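Side-chain contacts in putative retaining b-glycosidase (Saccharophagus degradans, PDB 5A95), which probably hydrolyses mixed-linkage beta-1,3-1,4-glucans, as a retaining glycoside hydrolase of family 5, subfamily 26: residues V71-A74 with K78-S81; E92-W97 with N131-Y136; R103-P108 with T328-D333; E125-A130 with I135-D140. The protein carries 1 engineered substitution. All coordinates share one frame; numbering follows the deposited sequence.

Interaction 1 (V71-A74 with K78-S81)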
loop_
_atom_site.group_PDB
_atom_site.type_symbol
_atom_site.label_atom_id
_atom_site.label_comp_id
_atom_site.label_asym_id
_atom_site.label_seq_id
_atom_site.Cartn_x
_atom_site.Cartn_y
_atom_site.Cartn_z
ATOM N N VAL A 71 16.110 30.214 5.505
ATOM C CA VAL A 71 16.629 29.094 6.259
ATOM C C VAL A 71 15.568 28.012 6.425
ATOM O O VAL A 71 14.366 28.284 6.380
ATOM C CB VAL A 71 17.121 29.499 7.666
ATOM C CG1 VAL A 71 18.136 30.620 7.580
ATOM C CG2 VAL A 71 15.975 29.931 8.566
ATOM N N ASN A 72 16.051 26.784 6.628
ATOM C CA ASN A 72 15.299 25.724 7.282
ATOM C C ASN A 72 15.276 25.947 8.772
ATOM O O ASN A 72 16.278 26.389 9.351
ATOM C CB ASN A 72 16.000 24.386 7.039
ATOM C CG ASN A 72 15.817 23.875 5.638
ATOM O OD1 ASN A 72 14.846 23.176 5.377
ATOM N ND2 ASN A 72 16.709 24.246 4.727
ATOM N N ILE A 73 14.171 25.559 9.396
ATOM C CA ILE A 73 14.132 25.280 10.817
ATOM C C ILE A 73 13.849 23.792 10.945
ATOM O O ILE A 73 13.632 23.099 9.934
ATOM C CB ILE A 73 13.098 26.137 11.558
ATOM C CG1 ILE A 73 11.690 25.928 10.991
ATOM C CG2 ILE A 73 13.512 27.611 11.526
ATOM C CD1 ILE A 73 10.598 26.636 11.774
ATOM N N ALA A 74 13.920 23.271 12.162
ATOM C CA ALA A 74 13.652 21.856 12.379
ATOM C C ALA A 74 12.162 21.520 12.211
ATOM O O ALA A 74 11.300 22.395 12.145
ATOM C CB ALA A 74 14.153 21.401 13.761
ATOM N N LYS A 78 9.731 18.275 16.557
ATOM C CA LYS A 78 11.005 18.353 17.254
ATOM C C LYS A 78 11.004 19.617 18.101
ATOM O O LYS A 78 11.364 19.591 19.269
ATOM C CB LYS A 78 12.165 18.343 16.243
ATOM C CG LYS A 78 13.567 18.392 16.849
ATOM C CD LYS A 78 14.024 19.813 17.145
ATOM C CE LYS A 78 15.488 19.812 17.558
ATOM N NZ LYS A 78 15.945 21.133 18.030
ATOM N N LEU A 79 10.631 20.739 17.496
ATOM C CA LEU A 79 10.615 22.018 18.195
ATOM C C LEU A 79 9.602 22.050 19.343
ATOM O O LEU A 79 9.928 22.514 20.460
ATOM C CB LEU A 79 10.394 23.146 17.202
ATOM C CG LEU A 79 11.589 23.382 16.257
ATOM C CD1 LEU A 79 11.167 24.297 15.122
ATOM C CD2 LEU A 79 12.781 23.949 17.019
ATOM N N LEU A 80 8.405 21.514 19.110
ATOM C CA LEU A 80 7.377 21.477 20.169
ATOM C C LEU A 80 7.865 20.724 21.400
ATOM O O LEU A 80 7.514 21.061 22.537
ATOM C CB LEU A 80 6.091 20.810 19.651
ATOM C CG LEU A 80 5.199 21.651 18.757
ATOM C CD1 LEU A 80 4.235 20.795 17.927
ATOM C CD2 LEU A 80 4.433 22.675 19.581
ATOM N N SER A 81 8.633 19.674 21.170
ATOM C CA SER A 81 9.023 18.771 22.237
ATOM C C SER A 81 9.802 19.516 23.332
ATOM O O SER A 81 9.776 19.099 24.482
ATOM C CB SER A 81 9.788 17.563 21.688
ATOM O OG SER A 81 11.112 17.871 21.352
#
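Ala74 and Lys78 bring their CA atoms to 6.6 Å, the nearest backbone approach between the loop just after strand 65-72 and the short helix 76-81 that follows it almost at once. In the (beta/alpha)8 barrel of family 5 glycoside hydrolases, this is the exit of an early barrel strand. Ala74 points its CB at the helix and meets two neighbours there. One is Lys78, whose CD lies 3.7 Å from Ala74 CB; the other is Leu79, whose CG is 4.1 Å from the same methyl. A small residue suits the place, because both long side chains must fold in beside it. Lys78 starts with CG anti to its backbone N (chi1 -179°) and then bends at chi2, which lays the aliphatic middle of the chain against Ala74 and carries the ammonium onward. NZ finds its partners beyond these segments, in salt bridges to Asp333 and Asp335 and a cation-pi contact with Trp336, so one lysine combines an apolar shank with a buried, doubly countered charge. Its side chain is about 8 Å from a bound glucose. Leu79 uses one branch for two jobs: CD1 rests 3.5 Å from Ala74 O in van der Waals contact, and it also meets Ile73 CD1 at 4.1 Å, the two side chains crossing at about a right angle. Ile73 carries that apolar patch on to Leu89, Phe90 and Leu93 of helix 87-96. Within the helical segment, the hydroxyl of Ser81 turns back on the main chain, with OG donating to Lys78 O at 2.7 Å from a position tilted 25° out of the carbonyl plane.

Interaction 2 (E92-W97 with N131-Y136); sequences ELANNW and NDLGIY
Leu133 closes over Ala94, linking the end of helix 116-133 to helix 87-96. Followed outward, its CB stands 4.0 Å from Ala94 CB, and CG then swings anti to the carbonyl carbon (chi1 -70°), so that the two branches fork around that same methyl. CD1 reaches Ala94 CB at 4.1 Å. CD2 meets it as well and goes on to touch Asn95, with OD1 3.9 Å away, in plain van der Waals contact. Ala94 fits between the helices because a single methyl fills the space under a forked leucine, and its CA lies only 6.7 Å from that of Leu133. From the deeper side Ile135 adds its CG2, at 4.1 Å from Ala94 CB, and passes the contact inward to Ile102 of strand 101-106. Asn95, at the solvent-exposed edge of the contact, can keep its amide near water while its oxygen brushes the leucine. On another side of helix 87-96, Glu92 ties down the helix end: OE2 takes the indole NE1 of Trp97 at 2.8 Å. OE2 lies in the plane of the indole, while NE1 comes from the anti side, somewhat out of the carboxylate plane; OE1 receives ND2 of Asn96 from 50° above that plane. Two donors thus hold the carboxylate's rotation. Between Leu133 and Ile135 the chain reverses through Gly134, whose positive phi of 75° is easily adopted without a side chain. This is a Schellman motif ending a helix of the barrel's outer layer, which packs on a neighbouring helix and hands the chain to the next strand.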
loop_
_atom_site.group_PDB
_atom_site.type_symbol
_atom_site.label_atom_id
_atom_site.label_comp_id
_atom_site.label_asym_id
_atom_site.label_seq_id
_atom_site.Cartn_x
_atom_site.Cartn_y
_atom_site.Cartn_z
ATOM N N GLU A 92 12.919 36.448 15.145
ATOM C CA GLU A 92 14.378 36.565 15.140
ATOM C C GLU A 92 14.898 36.488 13.697
ATOM O O GLU A 92 15.730 37.269 13.257
ATOM C CB GLU A 92 14.981 35.450 15.968
ATOM C CG GLU A 92 16.493 35.299 15.821
ATOM C CD GLU A 92 17.310 36.448 16.389
ATOM O OE1 GLU A 92 16.753 37.327 17.091
ATOM O OE2 GLU A 92 18.531 36.430 16.177
ATOM N N LEU A 93 14.394 35.517 12.961
ATOM C CA LEU A 93 14.853 35.316 11.605
ATOM C C LEU A 93 14.522 36.483 10.680
ATOM O O LEU A 93 15.380 36.941 9.903
ATOM C CB LEU A 93 14.279 34.009 11.059
ATOM C CG LEU A 93 14.940 32.770 11.645
ATOM C CD1 LEU A 93 14.118 31.511 11.357
ATOM C CD2 LEU A 93 16.358 32.634 11.082
ATOM N N ALA A 94 13.263 36.917 10.707
ATOM C CA ALA A 94 12.812 37.993 9.841
ATOM C C ALA A 94 13.468 39.319 10.227
ATOM O O ALA A 94 13.896 40.102 9.365
ATOM C CB ALA A 94 11.310 38.122 9.876
ATOM N N ASN A 95 13.558 39.572 11.523
ATOM C CA ASN A 95 14.040 40.882 11.973
ATOM C C ASN A 95 15.546 41.041 11.997
ATOM O O ASN A 95 16.050 42.135 11.790
ATOM C CB ASN A 95 13.509 41.218 13.372
ATOM C CG ASN A 95 11.999 41.347 13.410
ATOM O OD1 ASN A 95 11.362 41.650 12.406
ATOM N ND2 ASN A 95 11.423 41.119 14.584
ATOM N N ASN A 96 16.245 39.956 12.284
ATOM C CA ASN A 96 17.693 39.996 12.514
ATOM C C ASN A 96 18.587 39.198 11.571
ATOM O O ASN A 96 19.791 39.429 11.541
ATOM C CB ASN A 96 18.002 39.561 13.943
ATOM C CG ASN A 96 17.482 40.547 14.974
ATOM O OD1 ASN A 96 17.379 41.746 14.710
ATOM N ND2 ASN A 96 17.177 40.046 16.157
ATOM N N TRP A 97 18.016 38.260 10.809
ATOM C CA TRP A 97 18.825 37.423 9.910
ATOM C C TRP A 97 18.592 37.652 8.421
ATOM O O TRP A 97 19.191 36.967 7.586
ATOM C CB TRP A 97 18.644 35.935 10.270
ATOM C CG TRP A 97 19.255 35.557 11.584
ATOM C CD1 TRP A 97 18.833 35.955 12.833
ATOM C CD2 TRP A 97 20.385 34.707 11.807
ATOM N NE1 TRP A 97 19.655 35.443 13.791
ATOM C CE2 TRP A 97 20.610 34.659 13.200
ATOM C CE3 TRP A 97 21.234 33.971 10.961
ATOM C CZ2 TRP A 97 21.643 33.894 13.768
ATOM C CZ3 TRP A 97 22.253 33.221 11.528
ATOM C CH2 TRP A 97 22.463 33.198 12.916
ATOM N N ASN A 131 3.120 35.452 7.802
ATOM C CA ASN A 131 2.368 36.555 7.214
ATOM C C ASN A 131 2.505 37.846 8.017
ATOM O O ASN A 131 2.623 38.920 7.438
ATOM C CB ASN A 131 0.921 36.150 7.051
ATOM C CG ASN A 131 0.034 37.283 6.605
ATOM O OD1 ASN A 131 -0.725 37.820 7.419
ATOM N ND2 ASN A 131 0.138 37.673 5.353
ATOM N N ASP A 132 2.498 37.728 9.344
ATOM C CA ASP A 132 2.649 38.919 10.192
ATOM C C ASP A 132 3.979 39.623 9.918
ATOM O O ASP A 132 4.063 40.850 9.998
ATOM C CB ASP A 132 2.530 38.536 11.679
ATOM C CG ASP A 132 2.427 39.747 12.585
ATOM O OD1 ASP A 132 1.612 40.646 12.270
ATOM O OD2 ASP A 132 3.156 39.810 13.601
ATOM N N LEU A 133 4.990 38.843 9.537
ATOM C CA LEU A 133 6.325 39.358 9.295
ATOM C C LEU A 133 6.631 39.600 7.826
ATOM O O LEU A 133 7.712 40.095 7.504
ATOM C CB LEU A 133 7.343 38.343 9.846
ATOM C CG LEU A 133 7.360 38.263 11.375
ATOM C CD1 LEU A 133 7.937 36.949 11.871
ATOM C CD2 LEU A 133 8.117 39.452 11.971
ATOM N N GLY A 134 5.685 39.284 6.946
ATOM C CA GLY A 134 5.856 39.491 5.517
ATOM C C GLY A 134 6.779 38.497 4.824
ATOM O O GLY A 134 7.261 38.771 3.708
ATOM N N ILE A 135 7.007 37.337 5.451
ATOM C CA ILE A 135 7.879 36.309 4.882
ATOM C C ILE A 135 7.067 35.105 4.408
ATOM O O ILE A 135 5.874 34.988 4.678
ATOM C CB ILE A 135 8.969 35.894 5.863
ATOM C CG1 ILE A 135 8.374 35.136 7.038
ATOM C CG2 ILE A 135 9.767 37.146 6.244
ATOM C CD1 ILE A 135 9.383 34.555 7.973
ATOM N N TYR A 136 7.732 34.263 3.636
ATOM C CA TYR A 136 7.072 33.162 2.941
ATOM C C TYR A 136 7.505 31.790 3.466
ATOM O O TYR A 136 8.570 31.668 4.057
ATOM C CB TYR A 136 7.410 33.242 1.454
ATOM C CG TYR A 136 6.805 34.454 0.785
ATOM C CD1 TYR A 136 5.520 34.402 0.275
ATOM C CD2 TYR A 136 7.506 35.664 0.698
ATOM C CE1 TYR A 136 4.932 35.505 -0.318
ATOM C CE2 TYR A 136 6.919 36.785 0.125
ATOM C CZ TYR A 136 5.647 36.702 -0.395
ATOM O OH TYR A 136 5.094 37.796 -1.002
#

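Interaction 3 (R103-P108 with T328-D333); sequences RLPIHP and TVWVFD. With BGC (beta-D-glucopyranose), chain D; BGC (beta-D-glucopyranose), chain B.
A cis peptide bond joins Trp330 to Val331, and the indole of Trp330 reaches Arg103 and Pro105. Such a bond after the tryptophan that follows the last strand is a familiar feature of family 5 (beta/alpha)8 barrels. A chi1 of -180° swings the indole away from its own backbone N and into the glycan pocket. One face is covered by C3 of the chain D glucose, 3.6 Å above the plane and displaced towards the rim, while Val331 CB backs the opposite face. Pro105 CB supports the ring edge, 4.1 Å from CZ3. A broad, flat apolar residue suits a sugar that offers C-H groups, and Trp330 NE1 is anchored by the carbonyl oxygen of Ser337. Were the indole of Trp330 cut back to an alanine here, the chain D glucose would probably lose the flat apolar face beneath its C3, and a gap would open beside Pro105. Deeper down, Arg103 runs extended past Thr328, whose OG1 is 3.5 Å from Arg103 CD. The guanidinium, 79° from the indole plane, approaches Trp330 CZ3 with NH1 at 4.0 Å. A salt bridge to Glu185 and hydrogen bonds to Asn72, Asn188 and Gln291 fix its rotation, tying its own strand to strands 65-72 and 181-185, while Thr328 OG1 bonds to Thr290 O. On the other flank of the pocket, the ring of His107 meets Trp31 of the second subunit. His107 ND1 donates to Pro105 O at 2.8 Å, which orients the imidazole edge-on to the sugar, and NE2 shares a nearly straight hydrogen bond of 2.7 Å with O6 of the chain B glucose.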
loop_
_atom_site.group_PDB
_atom_site.type_symbol
_atom_site.label_atom_id
_atom_site.label_comp_id
_atom_site.label_asym_id
_atom_site.label_seq_id
_atom_site.Cartn_x
_atom_site.Cartn_y
_atom_site.Cartn_z
ATOM N N ARG A 103 11.810 27.411 5.382
ATOM C CA ARG A 103 11.446 26.065 4.920
ATOM C C ARG A 103 11.139 25.192 6.133
ATOM O O ARG A 103 11.939 25.129 7.081
ATOM C CB ARG A 103 12.563 25.454 4.101
ATOM C CG ARG A 103 12.317 24.038 3.593
ATOM C CD ARG A 103 13.400 23.678 2.608
ATOM N NE ARG A 103 13.340 22.370 1.966
ATOM C CZ ARG A 103 14.075 21.302 2.268
ATOM N NH1 ARG A 103 14.775 21.241 3.396
ATOM N NH2 ARG A 103 14.103 20.260 1.435
ATOM N N LEU A 104 9.986 24.531 6.093
ATOM C CA LEU A 104 9.518 23.641 7.156
ATOM C C LEU A 104 9.698 22.197 6.685
ATOM O O LEU A 104 8.986 21.778 5.782
ATOM C CB LEU A 104 8.034 23.894 7.456
ATOM C CG LEU A 104 7.599 25.291 7.902
ATOM C CD1 LEU A 104 6.106 25.287 8.257
ATOM C CD2 LEU A 104 8.423 25.753 9.085
ATOM N N PRO A 105 10.641 21.446 7.282
ATOM C CA PRO A 105 10.891 20.072 6.846
ATOM C C PRO A 105 9.986 19.124 7.612
ATOM O O PRO A 105 10.340 18.646 8.703
ATOM C CB PRO A 105 12.367 19.864 7.190
ATOM C CG PRO A 105 12.587 20.701 8.398
ATOM C CD PRO A 105 11.675 21.903 8.249
ATOM N N ILE A 106 8.826 18.828 7.030
ATOM C CA ILE A 106 7.801 18.031 7.675
ATOM C C ILE A 106 8.148 16.570 7.538
ATOM O O ILE A 106 8.088 16.006 6.453
ATOM C CB ILE A 106 6.424 18.365 7.096
ATOM C CG1 ILE A 106 6.124 19.846 7.365
ATOM C CG2 ILE A 106 5.339 17.448 7.666
ATOM C CD1 ILE A 106 5.111 20.489 6.456
ATOM N N HIS A 107 8.573 15.959 8.637
ATOM C CA HIS A 107 8.992 14.574 8.603
ATOM C C HIS A 107 7.776 13.655 8.683
ATOM O O HIS A 107 6.940 13.821 9.563
ATOM C CB HIS A 107 9.933 14.259 9.757
ATOM C CG HIS A 107 11.300 14.827 9.579
ATOM N ND1 HIS A 107 11.541 16.153 9.302
ATOM C CD2 HIS A 107 12.516 14.234 9.640
ATOM C CE1 HIS A 107 12.849 16.352 9.230
ATOM N NE2 HIS A 107 13.461 15.197 9.427
ATOM N N PRO A 108 7.697 12.629 7.823
ATOM C CA PRO A 108 6.510 11.768 7.884
ATOM C C PRO A 108 6.262 11.137 9.256
ATOM O O PRO A 108 5.114 10.967 9.665
ATOM C CB PRO A 108 6.812 10.697 6.809
ATOM C CG PRO A 108 7.597 11.457 5.769
ATOM C CD PRO A 108 8.490 12.376 6.609
ATOM N N THR A 328 17.563 28.172 0.753
ATOM C CA THR A 328 17.286 28.085 2.170
ATOM C C THR A 328 18.356 27.223 2.841
ATOM O O THR A 328 18.447 26.016 2.611
ATOM C CB THR A 328 15.891 27.542 2.491
ATOM O OG1 THR A 328 15.641 26.304 1.838
ATOM C CG2 THR A 328 14.813 28.523 2.092
ATOM N N VAL A 329 19.172 27.843 3.699
ATOM C CA VAL A 329 20.294 27.185 4.326
ATOM C C VAL A 329 19.776 26.124 5.317
ATOM O O VAL A 329 18.748 26.320 5.985
ATOM C CB VAL A 329 21.146 28.213 5.098
ATOM C CG1 VAL A 329 22.361 27.582 5.763
ATOM C CG2 VAL A 329 21.606 29.325 4.166
ATOM N N TRP A 330 20.517 25.024 5.434
ATOM C CA TRP A 330 20.243 23.974 6.419
ATOM C C TRP A 330 21.325 24.057 7.506
ATOM O O TRP A 330 22.492 23.934 7.170
ATOM C CB TRP A 330 20.272 22.572 5.732
ATOM C CG TRP A 330 19.991 21.431 6.676
ATOM C CD1 TRP A 330 20.885 20.823 7.506
ATOM C CD2 TRP A 330 18.720 20.850 6.963
ATOM N NE1 TRP A 330 20.258 19.851 8.249
ATOM C CE2 TRP A 330 18.923 19.853 7.943
ATOM C CE3 TRP A 330 17.429 21.063 6.470
ATOM C CZ2 TRP A 330 17.878 19.082 8.456
ATOM C CZ3 TRP A 330 16.396 20.310 6.970
ATOM C CH2 TRP A 330 16.622 19.306 7.945
ATOM N N VAL A 331 20.979 24.223 8.792
ATOM C CA VAL A 331 19.619 24.389 9.334
ATOM C C VAL A 331 19.696 25.337 10.538
ATOM O O VAL A 331 20.686 25.313 11.279
ATOM C CB VAL A 331 19.017 23.019 9.745
ATOM C CG1 VAL A 331 19.916 22.289 10.718
ATOM C CG2 VAL A 331 17.607 23.162 10.302
ATOM N N PHE A 332 18.671 26.160 10.728
ATOM C CA PHE A 332 18.620 27.107 11.829
ATOM C C PHE A 332 18.055 26.387 13.050
ATOM O O PHE A 332 16.894 26.508 13.386
ATOM C CB PHE A 332 17.795 28.325 11.436
ATOM C CG PHE A 332 17.979 29.488 12.358
ATOM C CD1 PHE A 332 19.031 30.372 12.152
ATOM C CD2 PHE A 332 17.098 29.737 13.401
ATOM C CE1 PHE A 332 19.197 31.471 12.974
ATOM C CE2 PHE A 332 17.267 30.848 14.223
ATOM C CZ PHE A 332 18.328 31.694 14.014
ATOM N N ASP A 333 18.945 25.635 13.688
ATOM C CA ASP A 333 18.668 24.791 14.832
ATOM C C ASP A 333 19.994 24.546 15.515
ATOM O O ASP A 333 21.006 24.427 14.825
ATOM C CB ASP A 333 18.095 23.441 14.352
ATOM C CG ASP A 333 17.515 22.637 15.479
ATOM O OD1 ASP A 333 16.401 22.983 15.924
ATOM O OD2 ASP A 333 18.180 21.683 15.968
HETATM C C2 BGC D . 18.941 15.549 5.033
HETATM C C3 BGC D . 18.818 16.243 6.387
HETATM C C4 BGC D . 20.106 16.022 7.190
HETATM C C5 BGC D . 21.302 16.479 6.379
HETATM C C6 BGC D . 22.606 16.313 7.122
HETATM C C1 BGC D . 20.282 15.768 4.338
HETATM O O1 BGC D . 20.573 14.778 3.384
HETATM O O2 BGC D . 17.814 15.948 4.168
HETATM O O3 BGC D . 17.604 15.742 7.030
HETATM O O4 BGC D . 20.157 16.663 8.473
HETATM O O5 BGC D . 21.359 15.634 5.234
HETATM O O6 BGC D . 23.624 16.593 6.159
HETATM C C2 BGC B . 20.573 16.263 10.801
HETATM C C3 BGC B . 20.220 15.287 11.909
HETATM C C4 BGC B . 18.721 15.131 12.039
HETATM C C5 BGC B . 18.090 14.799 10.688
HETATM C C6 BGC B . 16.584 14.855 10.695
HETATM C C1 BGC B . 19.910 15.756 9.531
HETATM O O2 BGC B . 21.994 16.286 10.688
HETATM O O3 BGC B . 20.736 15.799 13.144
HETATM O O4 BGC B . 18.446 14.064 12.943
HETATM O O5 BGC B . 18.508 15.745 9.720
HETATM O O6 BGC B . 16.089 14.563 9.392
#

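Interaction 4 (E125-A130 with I135-D140); sequences EAVRWA and IYLILD
Helix 116-133 lies against the next barrel strand, 136-144, as an alpha-to-beta unit of the (beta/alpha)8 fold, with Ala130 and Leu137 at its centre. The axes of helix 125-130 and strand 136-140 run nearly antiparallel, at 150°, and approach to 8.5 Å, a closeness that small side chains on the helix permit. Leu137 points from the strand into the helix: its CG is 4.0 Å from Ala130 CB, and the CD1 branch pushes on into a groove one turn earlier. There CD1 meets Val127 CG2 at 4.0 Å, the two side chains set roughly perpendicular, and lies 4.1 Å from Ala126 CB, while the main-chain oxygen of Ala126 is also close by. Two alanines a helical turn apart leave room for the leucine, and beta-branched Val127 borders it on the side of Val181, in strand 181-185. Nearer the turn, Ile135 N donates to Ala130 O at 3.0 Å, with an N-H...O angle of 154°. This is the 6→1 bond of the Schellman motif, reaching back five positions, and it pins the residue just before the strand to the last full turn of the helix. Ile135 holds CG1 between its backbone N and carbonyl carbon (chi1 69°), which brings that atom to 3.7 Å from Ala130 CB and folds the side chain over the helix end. The carbonyl oxygen of Ile135 faces Gln48 NE2, its hydrogen-bond donor. Apolar packing of this kind, helix outside and strand inside, is the interlayer contact from which an alpha/beta barrel is built.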
loop_
_atom_site.group_PDB
_atom_site.type_symbol
_atom_site.label_atom_id
_atom_site.label_comp_id
_atom_site.label_asym_id
_atom_site.label_seq_id
_atom_site.Cartn_x
_atom_site.Cartn_y
_atom_site.Cartn_z
ATOM N N GLU A 125 -0.217 28.131 12.585
ATOM C CA GLU A 125 0.531 29.078 13.421
ATOM C C GLU A 125 1.670 29.697 12.626
ATOM O O GLU A 125 1.862 30.910 12.639
ATOM C CB GLU A 125 1.067 28.406 14.685
ATOM C CG GLU A 125 -0.025 27.930 15.627
ATOM C CD GLU A 125 0.424 26.910 16.666
ATOM O OE1 GLU A 125 1.460 26.228 16.502
ATOM O OE2 GLU A 125 -0.298 26.764 17.677
ATOM N N ALA A 126 2.427 28.837 11.935
ATOM C CA ALA A 126 3.512 29.329 11.093
ATOM C C ALA A 126 3.040 30.274 9.993
ATOM O O ALA A 126 3.723 31.247 9.678
ATOM C CB ALA A 126 4.266 28.156 10.480
ATOM N N VAL A 127 1.904 29.959 9.378
ATOM C CA VAL A 127 1.336 30.812 8.344
ATOM C C VAL A 127 1.062 32.195 8.932
ATOM O O VAL A 127 1.414 33.216 8.347
ATOM C CB VAL A 127 0.052 30.198 7.720
ATOM C CG1 VAL A 127 -0.634 31.182 6.796
ATOM C CG2 VAL A 127 0.403 28.926 6.951
ATOM N N ARG A 128 0.417 32.241 10.096
ATOM C CA ARG A 128 0.102 33.513 10.712
ATOM C C ARG A 128 1.372 34.285 11.073
ATOM O O ARG A 128 1.477 35.486 10.821
ATOM C CB ARG A 128 -0.755 33.301 11.952
ATOM C CG ARG A 128 -2.180 32.902 11.613
ATOM C CD ARG A 128 -3.088 32.982 12.836
ATOM N NE ARG A 128 -2.792 31.882 13.756
ATOM C CZ ARG A 128 -3.317 30.657 13.674
ATOM N NH1 ARG A 128 -4.210 30.365 12.736
ATOM N NH2 ARG A 128 -2.966 29.719 14.550
ATOM N N TRP A 129 2.329 33.583 11.658
ATOM C CA TRP A 129 3.590 34.224 12.042
ATOM C C TRP A 129 4.315 34.787 10.827
ATOM O O TRP A 129 4.781 35.931 10.830
ATOM C CB TRP A 129 4.504 33.237 12.757
ATOM C CG TRP A 129 3.987 32.679 14.025
ATOM C CD1 TRP A 129 3.035 33.211 14.851
ATOM C CD2 TRP A 129 4.423 31.466 14.644
ATOM N NE1 TRP A 129 2.831 32.382 15.911
ATOM C CE2 TRP A 129 3.676 31.307 15.821
ATOM C CE3 TRP A 129 5.367 30.498 14.310
ATOM C CZ2 TRP A 129 3.846 30.217 16.660
ATOM C CZ3 TRP A 129 5.534 29.411 15.136
ATOM C CH2 TRP A 129 4.771 29.273 16.291
ATOM N N ALA A 130 4.461 33.948 9.800
ATOM C CA ALA A 130 5.166 34.363 8.603
ATOM C C ALA A 130 4.440 35.543 7.942
ATOM O O ALA A 130 5.072 36.511 7.523
ATOM C CB ALA A 130 5.287 33.180 7.637
ATOM N N ILE A 135 7.007 37.337 5.451
ATOM C CA ILE A 135 7.879 36.309 4.882
ATOM C C ILE A 135 7.067 35.105 4.408
ATOM O O ILE A 135 5.874 34.988 4.678
ATOM C CB ILE A 135 8.969 35.894 5.863
ATOM C CG1 ILE A 135 8.374 35.136 7.038
ATOM C CG2 ILE A 135 9.767 37.146 6.244
ATOM C CD1 ILE A 135 9.383 34.555 7.973
ATOM N N TYR A 136 7.732 34.263 3.636
ATOM C CA TYR A 136 7.072 33.162 2.941
ATOM C C TYR A 136 7.505 31.790 3.466
ATOM O O TYR A 136 8.570 31.668 4.057
ATOM C CB TYR A 136 7.410 33.242 1.454
ATOM C CG TYR A 136 6.805 34.454 0.785
ATOM C CD1 TYR A 136 5.520 34.402 0.275
ATOM C CD2 TYR A 136 7.506 35.664 0.698
ATOM C CE1 TYR A 136 4.932 35.505 -0.318
ATOM C CE2 TYR A 136 6.919 36.785 0.125
ATOM C CZ TYR A 136 5.647 36.702 -0.395
ATOM O OH TYR A 136 5.094 37.796 -1.002
ATOM N N LEU A 137 6.665 30.783 3.245
ATOM C CA LEU A 137 6.974 29.424 3.641
ATOM C C LEU A 137 7.163 28.528 2.430
ATOM O O LEU A 137 6.411 28.600 1.460
ATOM C CB LEU A 137 5.849 28.850 4.504
ATOM C CG LEU A 137 5.649 29.577 5.834
ATOM C CD1 LEU A 137 4.363 29.085 6.480
ATOM C CD2 LEU A 137 6.828 29.343 6.771
ATOM N N ILE A 138 8.136 27.632 2.557
ATOM C CA ILE A 138 8.272 26.451 1.718
ATOM C C ILE A 138 7.862 25.263 2.583
ATOM O O ILE A 138 8.466 25.035 3.628
ATOM C CB ILE A 138 9.714 26.276 1.218
ATOM C CG1 ILE A 138 10.160 27.479 0.369
ATOM C CG2 ILE A 138 9.850 24.944 0.469
ATOM C CD1 ILE A 138 11.586 27.394 -0.098
ATOM N N LEU A 139 6.857 24.500 2.151
ATOM C CA LEU A 139 6.474 23.304 2.861
ATOM C C LEU A 139 7.119 22.127 2.165
ATOM O O LEU A 139 6.916 21.908 0.966
ATOM C CB LEU A 139 4.956 23.137 2.897
ATOM C CG LEU A 139 4.184 24.287 3.536
ATOM C CD1 LEU A 139 2.689 23.988 3.578
ATOM C CD2 LEU A 139 4.710 24.652 4.917
ATOM N N ASP A 140 7.915 21.386 2.930
ATOM C CA ASP A 140 8.765 20.307 2.425
ATOM C C ASP A 140 8.305 18.987 3.035
ATOM O O ASP A 140 8.304 18.811 4.248
ATOM C CB ASP A 140 10.212 20.662 2.798
ATOM C CG ASP A 140 11.137 19.481 2.947
ATOM O OD1 ASP A 140 11.002 18.467 2.260
ATOM O OD2 ASP A 140 12.044 19.584 3.815
#

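All four contacts belong to one (beta/alpha)8 barrel. Along the chain interaction 1 closes before the others open, interactions 2 and 3 alternate, and interaction 4 is nested within the loop that interaction 3 closes. Interactions 1 and 3 have centres about 7 Å apart and join through strands 65-72, 101-106 and 326-329, strand 65-72 pairing with both others. Interactions 2 and 4, about 10 Å apart, share Ile135 and Tyr136 and both use helix 116-133. Leu93 and Trp97 pack on Phe332, joining interactions 2 and 3, while paired strands 101-106 and 136-144 link interactions 3 and 4. Helix contacts 2 and 4 thus lie outward, and interaction 3 carries the glycan-pocket residues.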